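Local coordinates for protein transcription factor tau subunit sfc1 (Schizosaccharomyces pombe, PDB 4BJJ) that helps TFIIIC bind boxA promoter sites of tRNA and similar genes as part of its tauA domain, this piece being the sfc7-interacting domain, at residues I16-F21 with Q30-V35; L56-K61 with A105-S110. The protein carries 3 engineered substitutions. All coordinates share one frame; numbering follows the deposited sequence.

Contact 1: I16-F21 with Q30-V35; sequences IEHPGF and QTLGGV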
ATOM      1  N   ILE A  16       0.432  -3.225  -5.499  1.00 33.35           N
ATOM      2  CA  ILE A  16       0.301  -4.625  -5.790  1.00 33.53           C
ATOM      3  C   ILE A  16       0.585  -5.428  -4.531  1.00 33.48           C
ATOM      4  O   ILE A  16       1.701  -5.426  -4.024  1.00 36.53           O
ATOM      5  CB  ILE A  16       1.269  -5.033  -6.890  1.00 32.55           C
ATOM      6  CG1 ILE A  16       0.946  -4.260  -8.160  1.00 32.52           C
ATOM      7  CG2 ILE A  16       1.156  -6.511  -7.176  1.00 36.07           C
ATOM      8  CD1 ILE A  16       2.028  -4.330  -9.205  1.00 35.19           C
ATOM      9  N   GLU A  17      -0.422  -6.130  -4.033  1.00 35.81           N
ATOM     10  CA  GLU A  17      -0.244  -6.969  -2.842  1.00 35.39           C
ATOM     11  C   GLU A  17       0.134  -8.385  -3.238  1.00 38.96           C
ATOM     12  O   GLU A  17      -0.721  -9.242  -3.427  1.00 39.80           O
ATOM     13  CB  GLU A  17      -1.496  -6.933  -1.961  1.00 31.42           C
ATOM     14  CG  GLU A  17      -1.761  -5.554  -1.347  1.00 33.20           C
ATOM     15  CD  GLU A  17      -2.880  -5.546  -0.292  1.00 47.00           C
ATOM     16  OE1 GLU A  17      -3.488  -6.611   0.003  1.00 51.48           O
ATOM     17  OE2 GLU A  17      -3.157  -4.455   0.246  1.00 46.19           O
ATOM     18  N   HIS A  18       1.437  -8.618  -3.337  1.00 38.88           N
ATOM     19  CA  HIS A  18       1.998  -9.885  -3.785  1.00 37.52           C
ATOM     20  C   HIS A  18       2.151 -10.833  -2.571  1.00 44.44           C
ATOM     21  O   HIS A  18       2.449 -10.397  -1.467  1.00 47.16           O
ATOM     22  CB  HIS A  18       3.328  -9.543  -4.425  1.00 36.72           C
ATOM     23  CG  HIS A  18       3.980 -10.652  -5.181  1.00 44.71           C
ATOM     24  ND1 HIS A  18       4.458 -11.787  -4.564  1.00 44.97           N
ATOM     25  CD2 HIS A  18       4.335 -10.760  -6.483  1.00 42.21           C
ATOM     26  CE1 HIS A  18       5.037 -12.567  -5.460  1.00 40.51           C
ATOM     27  NE2 HIS A  18       4.984 -11.961  -6.635  1.00 39.61           N
ATOM     28  N   PRO A  19       1.909 -12.135  -2.757  1.00 44.51           N
ATOM     29  CA  PRO A  19       1.922 -13.072  -1.619  1.00 43.36           C
ATOM     30  C   PRO A  19       3.254 -13.756  -1.351  1.00 47.12           C
ATOM     31  O   PRO A  19       3.411 -14.410  -0.327  1.00 50.68           O
ATOM     32  CB  PRO A  19       0.915 -14.140  -2.036  1.00 45.48           C
ATOM     33  CG  PRO A  19       0.959 -14.130  -3.543  1.00 41.40           C
ATOM     34  CD  PRO A  19       1.331 -12.738  -3.974  1.00 38.70           C
ATOM     35  N   GLY A  20       4.181 -13.646  -2.288  1.00 49.95           N
ATOM     36  CA  GLY A  20       5.546 -14.121  -2.101  1.00 48.23           C
ATOM     37  C   GLY A  20       6.600 -13.089  -1.716  1.00 45.41           C
ATOM     38  O   GLY A  20       6.300 -12.067  -1.137  1.00 44.70           O
ATOM     39  N   PHE A  21       7.848 -13.377  -2.069  1.00 45.94           N
ATOM     40  CA  PHE A  21       8.984 -12.690  -1.488  1.00 49.55           C
ATOM     41  C   PHE A  21      10.042 -12.321  -2.491  1.00 53.47           C
ATOM     42  O   PHE A  21      10.284 -13.031  -3.469  1.00 51.25           O
ATOM     43  CB  PHE A  21       9.585 -13.588  -0.411  1.00 54.13           C
ATOM     44  CG  PHE A  21       8.571 -14.034   0.599  1.00 49.39           C
ATOM     45  CD1 PHE A  21       8.139 -13.161   1.585  1.00 45.91           C
ATOM     46  CD2 PHE A  21       8.014 -15.300   0.526  1.00 51.25           C
ATOM     47  CE1 PHE A  21       7.183 -13.547   2.495  1.00 51.46           C
ATOM     48  CE2 PHE A  21       7.053 -15.704   1.432  1.00 57.03           C
ATOM     49  CZ  PHE A  21       6.630 -14.832   2.420  1.00 56.03           C
ATOM     50  N   GLN A  30       9.406 -11.198 -12.259  1.00 41.64           N
ATOM     51  CA  GLN A  30       8.991 -12.058 -13.344  1.00 40.40           C
ATOM     52  C   GLN A  30       7.657 -12.762 -13.042  1.00 45.41           C
ATOM     53  O   GLN A  30       6.888 -13.064 -13.973  1.00 46.19           O
ATOM     54  CB  GLN A  30      10.101 -13.058 -13.650  1.00 46.39           C
ATOM     55  CG  GLN A  30       9.872 -13.884 -14.887  1.00 60.16           C
ATOM     56  CD  GLN A  30       9.522 -13.036 -16.088  1.00 60.68           C
ATOM     57  OE1 GLN A  30      10.109 -11.958 -16.299  1.00 64.05           O
ATOM     58  NE2 GLN A  30       8.524 -13.494 -16.864  1.00 46.21           N
ATOM     59  N   THR A  31       7.333 -12.967 -11.758  1.00 43.52           N
ATOM     60  CA  THR A  31       6.070 -13.638 -11.427  1.00 43.46           C
ATOM     61  C   THR A  31       4.850 -12.836 -11.888  1.00 39.94           C
ATOM     62  O   THR A  31       3.738 -13.374 -11.990  1.00 40.87           O
ATOM     63  CB  THR A  31       5.903 -13.929  -9.926  1.00 41.79           C
ATOM     64  OG1 THR A  31       5.816 -12.700  -9.204  1.00 38.42           O
ATOM     65  CG2 THR A  31       7.042 -14.796  -9.387  1.00 38.07           C
ATOM     66  N   LEU A  32       5.073 -11.548 -12.128  1.00 39.03           N
ATOM     67  CA  LEU A  32       4.036 -10.635 -12.603  1.00 38.40           C
ATOM     68  C   LEU A  32       4.287 -10.266 -14.060  1.00 42.90           C
ATOM     69  O   LEU A  32       3.623  -9.407 -14.606  1.00 49.45           O
ATOM     70  CB  LEU A  32       4.041  -9.372 -11.761  1.00 37.78           C
ATOM     71  CG  LEU A  32       3.671  -9.567 -10.302  1.00 39.81           C
ATOM     72  CD1 LEU A  32       3.920  -8.303  -9.539  1.00 41.82           C
ATOM     73  CD2 LEU A  32       2.211  -9.991 -10.159  1.00 42.09           C
ATOM     74  N   GLY A  33       5.262 -10.920 -14.676  1.00 49.09           N
ATOM     75  CA  GLY A  33       5.524 -10.752 -16.085  1.00 47.17           C
ATOM     76  C   GLY A  33       6.695  -9.847 -16.371  1.00 51.74           C
ATOM     77  O   GLY A  33       6.962  -9.529 -17.525  1.00 52.64           O
ATOM     78  N   GLY A  34       7.394  -9.422 -15.324  1.00 50.71           N
ATOM     79  CA  GLY A  34       8.551  -8.549 -15.475  1.00 46.70           C
ATOM     80  C   GLY A  34       8.236  -7.102 -15.146  1.00 49.68           C
ATOM     81  O   GLY A  34       7.081  -6.741 -14.959  1.00 54.25           O
ATOM     82  N   VAL A  35       9.274  -6.277 -15.065  1.00 49.47           N
ATOM     83  CA  VAL A  35       9.126  -4.903 -14.627  1.00 51.29           C
ATOM     84  C   VAL A  35       8.248  -4.108 -15.584  1.00 59.53           C
ATOM     85  O   VAL A  35       7.456  -3.271 -15.153  1.00 65.11           O
ATOM     86  CB  VAL A  35      10.502  -4.221 -14.476  1.00 54.79           C
ATOM     87  CG1 VAL A  35      10.359  -2.726 -14.266  1.00 53.05           C
ATOM     88  CG2 VAL A  35      11.244  -4.827 -13.309  1.00 60.66           C
TER

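Contact 2: L56-K61 with A105-S110; sequences LNLRPK and ADFQYS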
ATOM      1  N   LEU A  56      -0.581 -13.305 -11.973  1.00 39.40           N
ATOM      2  CA  LEU A  56       0.494 -13.801 -11.125  1.00 37.80           C
ATOM      3  C   LEU A  56       0.801 -15.263 -11.419  1.00 42.63           C
ATOM      4  O   LEU A  56      -0.093 -16.127 -11.476  1.00 42.87           O
ATOM      5  CB  LEU A  56       0.125 -13.644  -9.650  1.00 39.50           C
ATOM      6  CG  LEU A  56       1.136 -14.172  -8.618  1.00 43.29           C
ATOM      7  CD1 LEU A  56       2.375 -13.303  -8.550  1.00 40.78           C
ATOM      8  CD2 LEU A  56       0.478 -14.251  -7.268  1.00 47.20           C
ATOM      9  N   ASN A  57       2.086 -15.521 -11.591  1.00 41.47           N
ATOM     10  CA  ASN A  57       2.588 -16.865 -11.845  1.00 42.49           C
ATOM     11  C   ASN A  57       3.780 -17.183 -10.935  1.00 42.99           C
ATOM     12  O   ASN A  57       4.925 -16.879 -11.269  1.00 45.69           O
ATOM     13  CB  ASN A  57       3.006 -16.971 -13.315  1.00 42.82           C
ATOM     14  CG  ASN A  57       3.263 -18.378 -13.736  1.00 46.93           C
ATOM     15  OD1 ASN A  57       3.070 -19.314 -12.975  1.00 49.12           O
ATOM     16  ND2 ASN A  57       3.700 -18.542 -14.955  1.00 52.67           N
ATOM     17  N   LEU A  58       3.501 -17.775  -9.781  1.00 42.92           N
ATOM     18  CA  LEU A  58       4.532 -18.064  -8.779  1.00 41.68           C
ATOM     19  C   LEU A  58       5.434 -19.237  -9.107  1.00 46.36           C
ATOM     20  O   LEU A  58       6.569 -19.284  -8.643  1.00 51.21           O
ATOM     21  CB  LEU A  58       3.891 -18.348  -7.427  1.00 41.42           C
ATOM     22  CG  LEU A  58       3.186 -17.179  -6.749  1.00 41.28           C
ATOM     23  CD1 LEU A  58       2.513 -17.678  -5.486  1.00 40.32           C
ATOM     24  CD2 LEU A  58       4.173 -16.060  -6.461  1.00 41.68           C
ATOM     25  N   ARG A  59       4.926 -20.196  -9.878  1.00 46.19           N
ATOM     26  CA  ARG A  59       5.681 -21.393 -10.217  1.00 34.97           C
ATOM     27  C   ARG A  59       5.716 -21.607 -11.729  1.00 37.93           C
ATOM     28  O   ARG A  59       5.063 -22.506 -12.228  1.00 35.02           O
ATOM     29  CB  ARG A  59       5.083 -22.613  -9.526  1.00 32.90           C
ATOM     30  CG  ARG A  59       4.986 -22.513  -8.007  1.00 32.00           C
ATOM     31  CD  ARG A  59       4.313 -23.738  -7.418  1.00 37.08           C
ATOM     32  NE  ARG A  59       4.986 -24.985  -7.775  1.00 41.67           N
ATOM     33  CZ  ARG A  59       6.114 -25.433  -7.220  1.00 44.47           C
ATOM     34  NH1 ARG A  59       6.752 -24.739  -6.277  1.00 40.75           N
ATOM     35  NH2 ARG A  59       6.616 -26.591  -7.619  1.00 44.29           N
ATOM     36  N   PRO A  60       6.522 -20.805 -12.445  1.00 39.40           N
ATOM     37  CA  PRO A  60       6.622 -20.804 -13.918  1.00 39.19           C
ATOM     38  C   PRO A  60       6.986 -22.149 -14.580  1.00 46.40           C
ATOM     39  O   PRO A  60       6.452 -22.437 -15.645  1.00 47.47           O
ATOM     40  CB  PRO A  60       7.719 -19.765 -14.208  1.00 32.44           C
ATOM     41  CG  PRO A  60       8.495 -19.649 -12.934  1.00 34.74           C
ATOM     42  CD  PRO A  60       7.531 -19.931 -11.819  1.00 34.06           C
ATOM     43  N   LYS A  61       7.863 -22.945 -13.979  1.00 47.98           N
ATOM     44  CA  LYS A  61       8.282 -24.226 -14.562  1.00 41.88           C
ATOM     45  C   LYS A  61       7.447 -25.454 -14.142  1.00 47.29           C
ATOM     46  O   LYS A  61       7.853 -26.590 -14.366  1.00 51.14           O
ATOM     47  CB  LYS A  61       9.759 -24.463 -14.221  1.00 43.87           C
ATOM     48  CG  LYS A  61      10.717 -23.596 -15.032  1.00 58.32           C
ATOM     49  CD  LYS A  61      11.908 -23.131 -14.202  1.00 76.99           C
ATOM     50  CE  LYS A  61      12.851 -24.276 -13.839  1.00 86.82           C
ATOM     51  NZ  LYS A  61      13.968 -23.846 -12.941  1.00 88.48           N
ATOM     52  N   ALA A 105      -8.089 -17.497  -2.205  1.00 95.30           N
ATOM     53  CA  ALA A 105      -8.058 -18.849  -1.645  1.00 97.05           C
ATOM     54  C   ALA A 105      -6.718 -19.555  -1.863  1.00 96.84           C
ATOM     55  O   ALA A 105      -6.324 -20.381  -1.041  1.00 97.32           O
ATOM     56  CB  ALA A 105      -9.205 -19.690  -2.210  1.00 95.68           C
ATOM     57  N   ASP A 106      -6.021 -19.218  -2.953  1.00 86.25           N
ATOM     58  CA  ASP A 106      -4.786 -19.925  -3.354  1.00 83.26           C
ATOM     59  C   ASP A 106      -3.610 -19.751  -2.392  1.00 83.29           C
ATOM     60  O   ASP A 106      -2.848 -20.698  -2.145  1.00 78.39           O
ATOM     61  CB  ASP A 106      -4.341 -19.484  -4.756  1.00 81.48           C
ATOM     62  CG  ASP A 106      -5.463 -19.538  -5.762  1.00 87.32           C
ATOM     63  OD1 ASP A 106      -6.553 -19.016  -5.447  1.00 95.72           O
ATOM     64  OD2 ASP A 106      -5.259 -20.093  -6.860  1.00 82.15           O
ATOM     65  N   PHE A 107      -3.479 -18.537  -1.858  1.00 83.95           N
ATOM     66  CA  PHE A 107      -2.289 -18.128  -1.123  1.00 78.46           C
ATOM     67  C   PHE A 107      -2.488 -17.974   0.392  1.00 74.59           C
ATOM     68  O   PHE A 107      -1.688 -17.318   1.057  1.00 70.93           O
ATOM     69  CB  PHE A 107      -1.783 -16.819  -1.721  1.00 76.51           C
ATOM     70  CG  PHE A 107      -1.721 -16.842  -3.210  1.00 81.36           C
ATOM     71  CD1 PHE A 107      -0.938 -17.782  -3.867  1.00 85.41           C
ATOM     72  CD2 PHE A 107      -2.463 -15.942  -3.963  1.00 83.38           C
ATOM     73  CE1 PHE A 107      -0.895 -17.817  -5.257  1.00 88.99           C
ATOM     74  CE2 PHE A 107      -2.423 -15.967  -5.350  1.00 77.59           C
ATOM     75  CZ  PHE A 107      -1.640 -16.902  -5.996  1.00 83.00           C
ATOM     76  N   GLN A 108      -3.530 -18.589   0.943  1.00 78.13           N
ATOM     77  CA  GLN A 108      -3.794 -18.444   2.362  1.00 89.56           C
ATOM     78  C   GLN A 108      -2.802 -19.279   3.187  1.00 95.67           C
ATOM     79  O   GLN A 108      -2.472 -20.418   2.826  1.00 92.86           O
ATOM     80  CB  GLN A 108      -5.244 -18.805   2.688  1.00 99.06           C
ATOM     81  CG  GLN A 108      -5.830 -17.948   3.822  1.00116.85           C
ATOM     82  CD  GLN A 108      -6.170 -16.529   3.374  1.00125.38           C
ATOM     83  OE1 GLN A 108      -6.394 -16.277   2.189  1.00126.61           O
ATOM     84  NE2 GLN A 108      -6.199 -15.596   4.322  1.00126.73           N
ATOM     85  N   TYR A 109      -2.333 -18.694   4.294  1.00101.69           N
ATOM     86  CA  TYR A 109      -1.288 -19.297   5.116  1.00100.86           C
ATOM     87  C   TYR A 109      -1.404 -18.833   6.577  1.00102.28           C
ATOM     88  O   TYR A 109      -1.370 -17.641   6.862  1.00 96.25           O
ATOM     89  CB  TYR A 109       0.096 -18.948   4.539  1.00 97.09           C
ATOM     90  CG  TYR A 109       1.227 -19.698   5.203  1.00 90.12           C
ATOM     91  CD1 TYR A 109       1.587 -20.973   4.767  1.00 83.15           C
ATOM     92  CD2 TYR A 109       1.917 -19.144   6.292  1.00 83.17           C
ATOM     93  CE1 TYR A 109       2.608 -21.672   5.388  1.00 80.87           C
ATOM     94  CE2 TYR A 109       2.945 -19.837   6.917  1.00 74.30           C
ATOM     95  CZ  TYR A 109       3.282 -21.098   6.457  1.00 79.13           C
ATOM     96  OH  TYR A 109       4.294 -21.799   7.056  1.00 84.73           O
ATOM     97  N   SER A 110      -1.545 -19.784   7.495  1.00101.80           N
ATOM     98  CA  SER A 110      -1.727 -19.476   8.910  1.00106.42           C
ATOM     99  C   SER A 110      -1.107 -20.548   9.794  1.00107.23           C
ATOM    100  O   SER A 110      -0.235 -20.261  10.611  1.00104.66           O
ATOM    101  CB  SER A 110      -3.213 -19.357   9.234  1.00112.15           C
ATOM    102  OG  SER A 110      -3.405 -18.976  10.584  1.00117.23           O
TER

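Contact 1: I16-F21 with Q30-V35
H18 and L32 bury the most surface here, and T31 supplies the one hydrogen bond between I16-F21 and Q30-V35. The imidazole of H18 reaches across with CG anti to the backbone N (chi1 -169°), which brings its NE2 edge up to T31. NE2 donates to T31 OG1 at 2.8 Å; the N-H...O angle is 168°, and the hydroxyl oxygen lies practically in the ring plane. At the other ring nitrogen, ND1 accepts from the backbone N of G20 at 3.0 Å, a more bent bond. With one nitrogen donating and the other accepting, the ring cannot easily turn about its own axis, and the pattern is consistent with a neutral imidazole protonated on NE2. T31 OG1 is itself held twice, since the hydroxyl also bonds to the carbonyl O of F28.

L32 works alongside. It passes H18 in the opposite direction and brings CD1 to the ring edge near CD2, 3.9 Å away. The same methyl meets I16 CG2 tip to tip at 4.1 Å, so one branch of L32 bridges the two inward-facing side chains of the strand. The backbone carrying T31 and L32 is a type I turn, closed by G33 N to Q30 O at 2.8 Å. Helix 25-30 finishes here in a Schellman motif, with G33 in the left-handed C-prime position and a second bond from G34 N to the carbonyl O of F29.

The contact thus joins the end of strand 12-18 to the link between helices 25-30 and 35-47. I38 of helix 35-47 packs on both I16 and L32, and L56 of strand 55-56 touches H18, T31 and L32. F99 of strand 88-100 also packs on I16, while I16, E17 and H18 pair antiparallel with a strand of the partner protein, which carries the sheet across the interface.

Contact 2: L56-K61 with A105-S110
F107 meets L56 and L58 in a small, wholly apolar contact. Along A105-S110, D106 comes first: it does not reach L56-K61, but its CB sits over the centre of the F107 ring, 3.7 Å above the plane, and so covers one face of it. With CG of F107 anti to the carbonyl carbon (chi1 -47°), the ring swings out from the backbone to the two leucines, which come from the opposite direction. L56 places CD2 3.6 Å from F107 CZ, with CE2 a little farther off. One atom round the ring from CZ, L58 CD1 approaches F107 CE1 to 3.4 Å. Exchanging F107 for an alanine would probably open a gap beside L56 CD2 and L58 CD1, with no ring left for D106 CB to cover. Q108 to S110 continue extended, against crystal neighbours.

A105-S110 follows strand 88-100, whereas L56-K61 leads out of strand 55-56 toward strand 68-73. H18 at the end of strand 12-18 touches both leucines, F101 packs on L56, and P19 lies against F107.

The two contacts follow one another along the chain, contact 1 closing before contact 2 opens, and their centres are about 11 Å apart. They join directly. The backbone N of N57 probably bonds to T31 O at 2.7 Å, and L56 has a methyl for each contact: CD1 faces contact 1, 3.5 Å from H18 NE2, while CD2 serves contact 2. Strands 12-18, 55-56 and 88-100, all of one mixed sheet, feed into this corner, with contact 1 buried and contact 2 farther out. The last modelled residues, A105-S110, are thereby tied, through L56-K61, to the helix link and strand end next to the partner protein.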